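Local structure of putative metal-dependent isothiocyanate hydrolase SaxA (Pectobacterium carotovorum, 6BRM) at residues 7-12 / 70-75; 20-25 / 147-152. The protein probably hydrolyses isothiocyanates, the toxic defence compounds of cruciferous plants, at a two-zinc centre of the metallo-beta-lactamase type. All blocks are in the same frame, centred on the assembly; numbering follows the deposited sequence.

Interaction 1: residues 7-12 / 70-75; sequences RNATLV and TDHWDE. With ZN (zinc ion), chain M.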
ATOM      1  N   ARG B   7     -17.563  19.688  -8.891  1.00 60.82           N
ATOM      2  CA  ARG B   7     -17.880  19.768  -7.455  1.00 60.92           C
ATOM      3  C   ARG B   7     -17.481  18.462  -6.759  1.00 59.26           C
ATOM      4  O   ARG B   7     -17.737  17.376  -7.284  1.00 59.59           O
ATOM      5  CB  ARG B   7     -19.367  20.093  -7.215  1.00 60.76           C
ATOM      6  CG  ARG B   7     -20.361  19.064  -7.748  1.00 62.03           C
ATOM      7  CD  ARG B   7     -21.029  18.242  -6.647  1.00 61.79           C
ATOM      8  NE  ARG B   7     -22.312  18.820  -6.230  1.00 60.78           N
ATOM      9  CZ  ARG B   7     -23.486  18.639  -6.845  1.00 59.75           C
ATOM     10  NH1 ARG B   7     -23.595  17.887  -7.939  1.00 58.55           N
ATOM     11  NH2 ARG B   7     -24.580  19.225  -6.358  1.00 59.93           N
ATOM     12  N   ASN B   8     -16.855  18.582  -5.587  1.00 57.19           N
ATOM     13  CA  ASN B   8     -16.230  17.455  -4.874  1.00 54.99           C
ATOM     14  C   ASN B   8     -15.086  16.876  -5.736  1.00 55.15           C
ATOM     15  O   ASN B   8     -14.254  17.653  -6.212  1.00 57.42           O
ATOM     16  CB  ASN B   8     -17.286  16.419  -4.429  1.00 53.26           C
ATOM     17  CG  ASN B   8     -16.816  15.554  -3.263  1.00 52.80           C
ATOM     18  OD1 ASN B   8     -16.296  16.056  -2.262  1.00 51.27           O
ATOM     19  ND2 ASN B   8     -17.005  14.246  -3.388  1.00 53.08           N
ATOM     20  N   ALA B   9     -15.022  15.554  -5.937  1.00 54.32           N
ATOM     21  CA  ALA B   9     -13.995  14.930  -6.778  1.00 53.32           C
ATOM     22  C   ALA B   9     -14.428  14.814  -8.240  1.00 52.70           C
ATOM     23  O   ALA B   9     -13.675  14.288  -9.067  1.00 52.26           O
ATOM     24  CB  ALA B   9     -13.636  13.559  -6.228  1.00 53.61           C
ATOM     25  N   THR B  10     -15.637  15.284  -8.556  1.00 52.47           N
ATOM     26  CA  THR B  10     -16.120  15.316  -9.929  1.00 52.91           C
ATOM     27  C   THR B  10     -15.341  16.364 -10.726  1.00 53.60           C
ATOM     28  O   THR B  10     -15.131  17.489 -10.258  1.00 52.97           O
ATOM     29  CB  THR B  10     -17.628  15.617  -9.989  1.00 53.31           C
ATOM     30  OG1 THR B  10     -18.318  14.767  -9.063  1.00 54.10           O
ATOM     31  CG2 THR B  10     -18.184  15.394 -11.391  1.00 52.61           C
ATOM     32  N   LEU B  11     -14.891  15.966 -11.914  1.00 53.32           N
ATOM     33  CA  LEU B  11     -14.132  16.844 -12.801  1.00 53.05           C
ATOM     34  C   LEU B  11     -14.114  16.294 -14.219  1.00 54.26           C
ATOM     35  O   LEU B  11     -14.223  15.078 -14.416  1.00 55.46           O
ATOM     36  CB  LEU B  11     -12.703  17.040 -12.277  1.00 53.20           C
ATOM     37  CG  LEU B  11     -11.924  15.835 -11.727  1.00 53.00           C
ATOM     38  CD1 LEU B  11     -11.131  15.138 -12.820  1.00 52.57           C
ATOM     39  CD2 LEU B  11     -10.993  16.272 -10.605  1.00 52.25           C
ATOM     40  N   VAL B  12     -14.009  17.195 -15.199  1.00 55.03           N
ATOM     41  CA  VAL B  12     -13.815  16.806 -16.598  1.00 55.59           C
ATOM     42  C   VAL B  12     -12.410  17.198 -17.037  1.00 54.17           C
ATOM     43  O   VAL B  12     -11.917  18.273 -16.685  1.00 52.40           O
ATOM     44  CB  VAL B  12     -14.901  17.359 -17.564  1.00 57.26           C
ATOM     45  CG1 VAL B  12     -16.267  16.815 -17.177  1.00 57.20           C
ATOM     46  CG2 VAL B  12     -14.941  18.881 -17.603  1.00 58.50           C
ATOM     47  N   THR B  70     -20.662   7.034  -2.587  1.00 48.77           N
ATOM     48  CA  THR B  70     -21.786   7.827  -3.116  1.00 49.63           C
ATOM     49  C   THR B  70     -21.399   9.242  -3.563  1.00 50.87           C
ATOM     50  O   THR B  70     -21.942   9.747  -4.549  1.00 50.45           O
ATOM     51  CB  THR B  70     -22.945   7.905  -2.099  1.00 49.80           C
ATOM     52  OG1 THR B  70     -23.189   6.603  -1.550  1.00 49.55           O
ATOM     53  CG2 THR B  70     -24.223   8.421  -2.759  1.00 49.93           C
ATOM     54  N   ASP B  71     -20.439   9.854  -2.865  1.00 51.41           N
ATOM     55  CA  ASP B  71     -19.880  11.164  -3.263  1.00 51.87           C
ATOM     56  C   ASP B  71     -18.968  11.136  -4.513  1.00 51.50           C
ATOM     57  O   ASP B  71     -18.379  12.161  -4.869  1.00 53.76           O
ATOM     58  CB  ASP B  71     -19.134  11.823  -2.082  1.00 52.49           C
ATOM     59  CG  ASP B  71     -17.955  10.997  -1.595  1.00 53.06           C
ATOM     60  OD1 ASP B  71     -18.176   9.804  -1.299  1.00 55.13           O
ATOM     61  OD2 ASP B  71     -16.821  11.521  -1.499  1.00 51.60           O
ATOM     62  N   HIS B  72     -18.823   9.968  -5.146  1.00 49.64           N
ATOM     63  CA  HIS B  72     -18.145   9.822  -6.442  1.00 48.51           C
ATOM     64  C   HIS B  72     -19.003   9.172  -7.542  1.00 47.18           C
ATOM     65  O   HIS B  72     -18.574   9.107  -8.691  1.00 47.39           O
ATOM     66  CB  HIS B  72     -16.879   8.981  -6.250  1.00 47.85           C
ATOM     67  CG  HIS B  72     -15.942   9.535  -5.228  1.00 45.94           C
ATOM     68  ND1 HIS B  72     -14.821  10.258  -5.563  1.00 46.18           N
ATOM     69  CD2 HIS B  72     -15.969   9.486  -3.875  1.00 47.28           C
ATOM     70  CE1 HIS B  72     -14.192  10.629  -4.463  1.00 46.84           C
ATOM     71  NE2 HIS B  72     -14.869  10.172  -3.423  1.00 47.77           N
ATOM     72  N   TRP B  73     -20.206   8.710  -7.195  1.00 46.86           N
ATOM     73  CA  TRP B  73     -21.057   7.918  -8.084  1.00 45.93           C
ATOM     74  C   TRP B  73     -22.404   7.714  -7.380  1.00 48.38           C
ATOM     75  O   TRP B  73     -22.643   6.673  -6.752  1.00 48.98           O
ATOM     76  CB  TRP B  73     -20.387   6.573  -8.409  1.00 44.19           C
ATOM     77  CG  TRP B  73     -21.154   5.668  -9.335  1.00 42.47           C
ATOM     78  CD1 TRP B  73     -21.627   4.419  -9.051  1.00 41.25           C
ATOM     79  CD2 TRP B  73     -21.517   5.934 -10.695  1.00 41.10           C
ATOM     80  NE1 TRP B  73     -22.266   3.894 -10.146  1.00 40.89           N
ATOM     81  CE2 TRP B  73     -22.212   4.801 -11.170  1.00 40.89           C
ATOM     82  CE3 TRP B  73     -21.325   7.022 -11.558  1.00 41.09           C
ATOM     83  CZ2 TRP B  73     -22.717   4.722 -12.474  1.00 41.22           C
ATOM     84  CZ3 TRP B  73     -21.829   6.947 -12.858  1.00 41.07           C
ATOM     85  CH2 TRP B  73     -22.515   5.803 -13.300  1.00 41.27           C
ATOM     86  N   ASP B  74     -23.263   8.731  -7.468  1.00 51.29           N
ATOM     87  CA  ASP B  74     -24.573   8.730  -6.788  1.00 53.20           C
ATOM     88  C   ASP B  74     -25.691   8.210  -7.685  1.00 56.96           C
ATOM     89  O   ASP B  74     -25.486   7.999  -8.883  1.00 59.24           O
ATOM     90  CB  ASP B  74     -24.922  10.126  -6.230  1.00 53.00           C
ATOM     91  CG  ASP B  74     -25.037  11.210  -7.305  1.00 52.07           C
ATOM     92  OD1 ASP B  74     -24.936  10.920  -8.516  1.00 51.59           O
ATOM     93  OD2 ASP B  74     -25.225  12.379  -6.923  1.00 50.12           O
ATOM     94  N   GLU B  75     -26.868   8.013  -7.092  1.00 63.13           N
ATOM     95  CA  GLU B  75     -28.057   7.537  -7.817  1.00 64.99           C
ATOM     96  C   GLU B  75     -28.441   8.476  -8.970  1.00 64.90           C
ATOM     97  O   GLU B  75     -28.830   8.007 -10.036  1.00 67.94           O
ATOM     98  CB  GLU B  75     -29.245   7.353  -6.854  1.00 67.69           C
ATOM     99  CG  GLU B  75     -30.407   6.519  -7.399  1.00 70.87           C
ATOM    100  CD  GLU B  75     -30.118   5.021  -7.461  1.00 73.50           C
ATOM    101  OE1 GLU B  75     -29.584   4.459  -6.474  1.00 77.09           O
ATOM    102  OE2 GLU B  75     -30.447   4.392  -8.494  1.00 69.59           O
TER
HETATM  103 ZN    ZN M 302     -14.799  10.654  -1.284  1.00 52.75          ZN
HETATM  104  O   HOH W   1     -15.992   8.925  -0.609  1.00 47.57           O
HETATM  105  O   HOH W   2     -14.560  10.955   0.883  1.00 46.81           O

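Interaction 2: residues 20-25 / 147-152; sequences FLIDPM and CGLVFT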
ATOM      1  N   PHE B  20     -12.711  13.145 -20.627  1.00 50.65           N
ATOM      2  CA  PHE B  20     -13.147  12.187 -19.610  1.00 48.66           C
ATOM      3  C   PHE B  20     -13.960  12.910 -18.551  1.00 49.41           C
ATOM      4  O   PHE B  20     -13.767  14.104 -18.331  1.00 50.06           O
ATOM      5  CB  PHE B  20     -11.943  11.529 -18.927  1.00 47.72           C
ATOM      6  CG  PHE B  20     -10.943  10.954 -19.883  1.00 46.97           C
ATOM      7  CD1 PHE B  20     -11.210   9.763 -20.552  1.00 47.09           C
ATOM      8  CD2 PHE B  20      -9.741  11.601 -20.124  1.00 46.26           C
ATOM      9  CE1 PHE B  20     -10.292   9.226 -21.441  1.00 46.05           C
ATOM     10  CE2 PHE B  20      -8.817  11.070 -21.012  1.00 47.09           C
ATOM     11  CZ  PHE B  20      -9.093   9.881 -21.670  1.00 47.06           C
ATOM     12  N   LEU B  21     -14.864  12.173 -17.906  1.00 48.27           N
ATOM     13  CA  LEU B  21     -15.584  12.641 -16.726  1.00 47.16           C
ATOM     14  C   LEU B  21     -15.234  11.689 -15.589  1.00 47.71           C
ATOM     15  O   LEU B  21     -15.677  10.542 -15.587  1.00 46.98           O
ATOM     16  CB  LEU B  21     -17.096  12.657 -16.995  1.00 46.59           C
ATOM     17  CG  LEU B  21     -18.082  12.950 -15.854  1.00 46.17           C
ATOM     18  CD1 LEU B  21     -17.835  14.292 -15.182  1.00 45.48           C
ATOM     19  CD2 LEU B  21     -19.507  12.883 -16.384  1.00 46.53           C
ATOM     20  N   ILE B  22     -14.426  12.163 -14.639  1.00 48.20           N
ATOM     21  CA  ILE B  22     -13.966  11.342 -13.519  1.00 48.86           C
ATOM     22  C   ILE B  22     -14.903  11.538 -12.329  1.00 50.95           C
ATOM     23  O   ILE B  22     -15.127  12.671 -11.904  1.00 53.50           O
ATOM     24  CB  ILE B  22     -12.507  11.687 -13.112  1.00 49.09           C
ATOM     25  CG1 ILE B  22     -11.530  11.366 -14.262  1.00 49.87           C
ATOM     26  CG2 ILE B  22     -12.098  10.944 -11.839  1.00 48.58           C
ATOM     27  CD1 ILE B  22     -11.096  12.570 -15.072  1.00 50.25           C
ATOM     28  N   ASP B  23     -15.434  10.430 -11.803  1.00 51.18           N
ATOM     29  CA  ASP B  23     -16.245  10.406 -10.577  1.00 51.65           C
ATOM     30  C   ASP B  23     -17.468  11.343 -10.604  1.00 51.94           C
ATOM     31  O   ASP B  23     -17.499  12.347  -9.887  1.00 52.24           O
ATOM     32  CB  ASP B  23     -15.360  10.696  -9.357  1.00 53.41           C
ATOM     33  CG  ASP B  23     -14.277   9.645  -9.153  1.00 54.05           C
ATOM     34  OD1 ASP B  23     -14.053   8.819 -10.064  1.00 55.19           O
ATOM     35  OD2 ASP B  23     -13.648   9.647  -8.075  1.00 53.30           O
ATOM     36  N   PRO B  24     -18.486  11.007 -11.420  1.00 52.28           N
ATOM     37  CA  PRO B  24     -19.653  11.888 -11.551  1.00 53.98           C
ATOM     38  C   PRO B  24     -20.626  11.847 -10.358  1.00 55.91           C
ATOM     39  O   PRO B  24     -21.259  10.818 -10.107  1.00 55.23           O
ATOM     40  CB  PRO B  24     -20.336  11.398 -12.844  1.00 54.68           C
ATOM     41  CG  PRO B  24     -19.565  10.209 -13.324  1.00 53.70           C
ATOM     42  CD  PRO B  24     -18.624   9.791 -12.240  1.00 52.90           C
ATOM     43  N   MET B  25     -20.713  12.963  -9.629  1.00 58.90           N
ATOM     44  CA  MET B  25     -21.764  13.199  -8.634  1.00 60.61           C
ATOM     45  C   MET B  25     -22.712  14.245  -9.226  1.00 63.11           C
ATOM     46  O   MET B  25     -22.351  15.420  -9.332  1.00 65.51           O
ATOM     47  CB  MET B  25     -21.163  13.694  -7.316  1.00 60.80           C
ATOM     48  CG  MET B  25     -22.108  13.594  -6.128  1.00 62.32           C
ATOM     49  SD  MET B  25     -21.930  14.892  -4.884  1.00 63.78           S
ATOM     50  CE  MET B  25     -20.215  14.739  -4.396  1.00 63.62           C
ATOM     51  N   CYS B 147      -8.857   3.799  -6.251  1.00 51.16           N
ATOM     52  CA  CYS B 147      -7.608   3.952  -7.004  1.00 50.69           C
ATOM     53  C   CYS B 147      -7.292   5.385  -7.426  1.00 49.08           C
ATOM     54  O   CYS B 147      -8.192   6.206  -7.630  1.00 47.24           O
ATOM     55  CB  CYS B 147      -7.620   3.058  -8.249  1.00 50.83           C
ATOM     56  SG  CYS B 147      -8.813   3.537  -9.522  1.00 54.59           S
ATOM     57  N   GLY B 148      -5.994   5.664  -7.544  1.00 46.84           N
ATOM     58  CA  GLY B 148      -5.495   6.877  -8.179  1.00 44.57           C
ATOM     59  C   GLY B 148      -5.364   6.653  -9.671  1.00 43.56           C
ATOM     60  O   GLY B 148      -5.476   5.516 -10.144  1.00 43.18           O
ATOM     61  N   LEU B 149      -5.134   7.735 -10.413  1.00 42.55           N
ATOM     62  CA  LEU B 149      -5.018   7.682 -11.875  1.00 43.09           C
ATOM     63  C   LEU B 149      -3.925   8.623 -12.355  1.00 43.31           C
ATOM     64  O   LEU B 149      -3.980   9.821 -12.075  1.00 43.46           O
ATOM     65  CB  LEU B 149      -6.326   8.103 -12.542  1.00 43.12           C
ATOM     66  CG  LEU B 149      -7.607   7.358 -12.192  1.00 43.74           C
ATOM     67  CD1 LEU B 149      -8.805   8.136 -12.718  1.00 44.27           C
ATOM     68  CD2 LEU B 149      -7.580   5.950 -12.764  1.00 44.51           C
ATOM     69  N   VAL B 150      -2.944   8.080 -13.075  1.00 43.12           N
ATOM     70  CA  VAL B 150      -1.928   8.883 -13.754  1.00 41.98           C
ATOM     71  C   VAL B 150      -2.270   8.894 -15.238  1.00 40.64           C
ATOM     72  O   VAL B 150      -2.740   7.890 -15.765  1.00 42.98           O
ATOM     73  CB  VAL B 150      -0.507   8.318 -13.529  1.00 42.46           C
ATOM     74  CG1 VAL B 150       0.538   9.141 -14.275  1.00 42.07           C
ATOM     75  CG2 VAL B 150      -0.184   8.269 -12.037  1.00 43.10           C
ATOM     76  N   PHE B 151      -2.057  10.032 -15.896  1.00 39.07           N
ATOM     77  CA  PHE B 151      -2.245  10.159 -17.343  1.00 38.21           C
ATOM     78  C   PHE B 151      -0.921  10.566 -17.979  1.00 37.71           C
ATOM     79  O   PHE B 151      -0.331  11.568 -17.587  1.00 38.54           O
ATOM     80  CB  PHE B 151      -3.316  11.202 -17.660  1.00 37.82           C
ATOM     81  CG  PHE B 151      -4.710  10.765 -17.321  1.00 37.22           C
ATOM     82  CD1 PHE B 151      -5.225  10.963 -16.051  1.00 37.89           C
ATOM     83  CD2 PHE B 151      -5.514  10.164 -18.281  1.00 37.83           C
ATOM     84  CE1 PHE B 151      -6.518  10.563 -15.738  1.00 38.14           C
ATOM     85  CE2 PHE B 151      -6.805   9.758 -17.979  1.00 37.98           C
ATOM     86  CZ  PHE B 151      -7.308   9.958 -16.704  1.00 38.28           C
ATOM     87  N   THR B 152      -0.480   9.794 -18.972  1.00 38.20           N
ATOM     88  CA  THR B 152       0.834   9.953 -19.601  1.00 37.72           C
ATOM     89  C   THR B 152       0.649  10.053 -21.114  1.00 37.86           C
ATOM     90  O   THR B 152      -0.121   9.288 -21.696  1.00 39.43           O
ATOM     91  CB  THR B 152       1.764   8.778 -19.184  1.00 37.92           C
ATOM     92  OG1 THR B 152       2.502   9.156 -18.015  1.00 38.44           O
ATOM     93  CG2 THR B 152       2.754   8.364 -20.267  1.00 38.40           C
TER

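Interaction 1: residues 7-12 / 70-75
Asn8 reaches Asp71 with its amide nitrogen and holds it at two points. The stronger bond runs from ND2 of Asn8 to the backbone O of Asp71, at 2.9 Å. Its acceptor lies nearly in the plane of the Asn8 amide, while the donor sits 29° off the carbonyl plane. The second, a weak one, goes from the same ND2 to OD2 of Asp71 at 3.3 Å, with the amide and carboxylate planes turned well away from each other. With CG anti to the backbone N (chi1 -158°), Asn8 swings its amide off the type II' turn Arg7-Thr10, a turn closed by Thr10 N and Arg7 O.

OD2 of Asp71 is also a zinc ligand at 2.2 Å, and the other carboxylate oxygen, OD1, accepts a hydrogen bond from a metal-bound water. His72, the next residue, gives NE2 to the same zinc, again at 2.2 Å; Asp164, His221 and two waters complete the sphere. The far nitrogen of the imidazole, ND1, is hydrogen-bonded to OD2 of Asp23, so both ring nitrogens are engaged and the ring's rotation is fixed. Ala9 packs obliquely on this ring, its CB 3.5 Å from CE1 of His72.

This is the second half of the HxHxDH motif of the metallo-beta-lactamase fold, in the loop between strand 62-64 and helix 75-80. Asp74, just beyond, caps that helix through OD1 to the N of Ala77.

Chemically, Asn8 is a second-shell residue: one neutral N-H2 group ties the main chain and the carboxylate of Asp71 together, and its weak bond to OD2 probably steadies the carboxylate while leaving it bound to zinc.

Interaction 2: residues 20-25 / 147-152
Phe20 overlaps Phe151 at the corner of its ring, where the two sheets of the metallo-beta-lactamase alpha-beta/beta-alpha sandwich face each other. Strand 18-22 belongs to one sheet and strand 148-152 to the other, and the CA atoms of Ile22 and Leu149 are 9.8 Å apart, a spacing filled by side chains. The phenyl planes are inclined by 36° with centroids 5.5 Å apart, an oblique pair; the two side chains run in opposite senses alongside one another. The CB of each residue already points at the opposite strand, and the torsions, with CG anti to the carbonyl carbon in both (chi1 -51° in Phe20, -71° in Phe151), bring the two CE2 atoms together.

Two residues along each strand, Ile22 and Leu149 make a looser meeting, methyl CG2 against methyl CD1 at 4.4 Å. The packing is wholly apolar. Leu13 touches both Ile22 and Phe151, and Ile64 touches Phe20, Leu149 and Phe151, so neighbouring strands 10-15 and 62-64 share this interior. The nearest approach of the two aromatic rings is CE2 of Phe20 to CE2 of Phe151, 3.9 Å.

From the N terminus, the chain passes 7-12, turns through the hairpin of strands 10-15 and 18-22, and reaches 20-25 before either contact has closed. Interaction 1 closes first, when the loop after strand 62-64 returns to 7-12; interaction 2 closes much later, when strand 148-152 meets 20-25. The two loops therefore cross rather than nest. Interaction 1 joins the turn leading into strand 10-15, an inner strand of the first sheet, to the zinc-binding loop, and interaction 2 joins that sheet to the second one. They touch directly: Asp23 probably bonds through O to OG1 of Thr10, and CE of Met25 packs against Asn8 and Asp71.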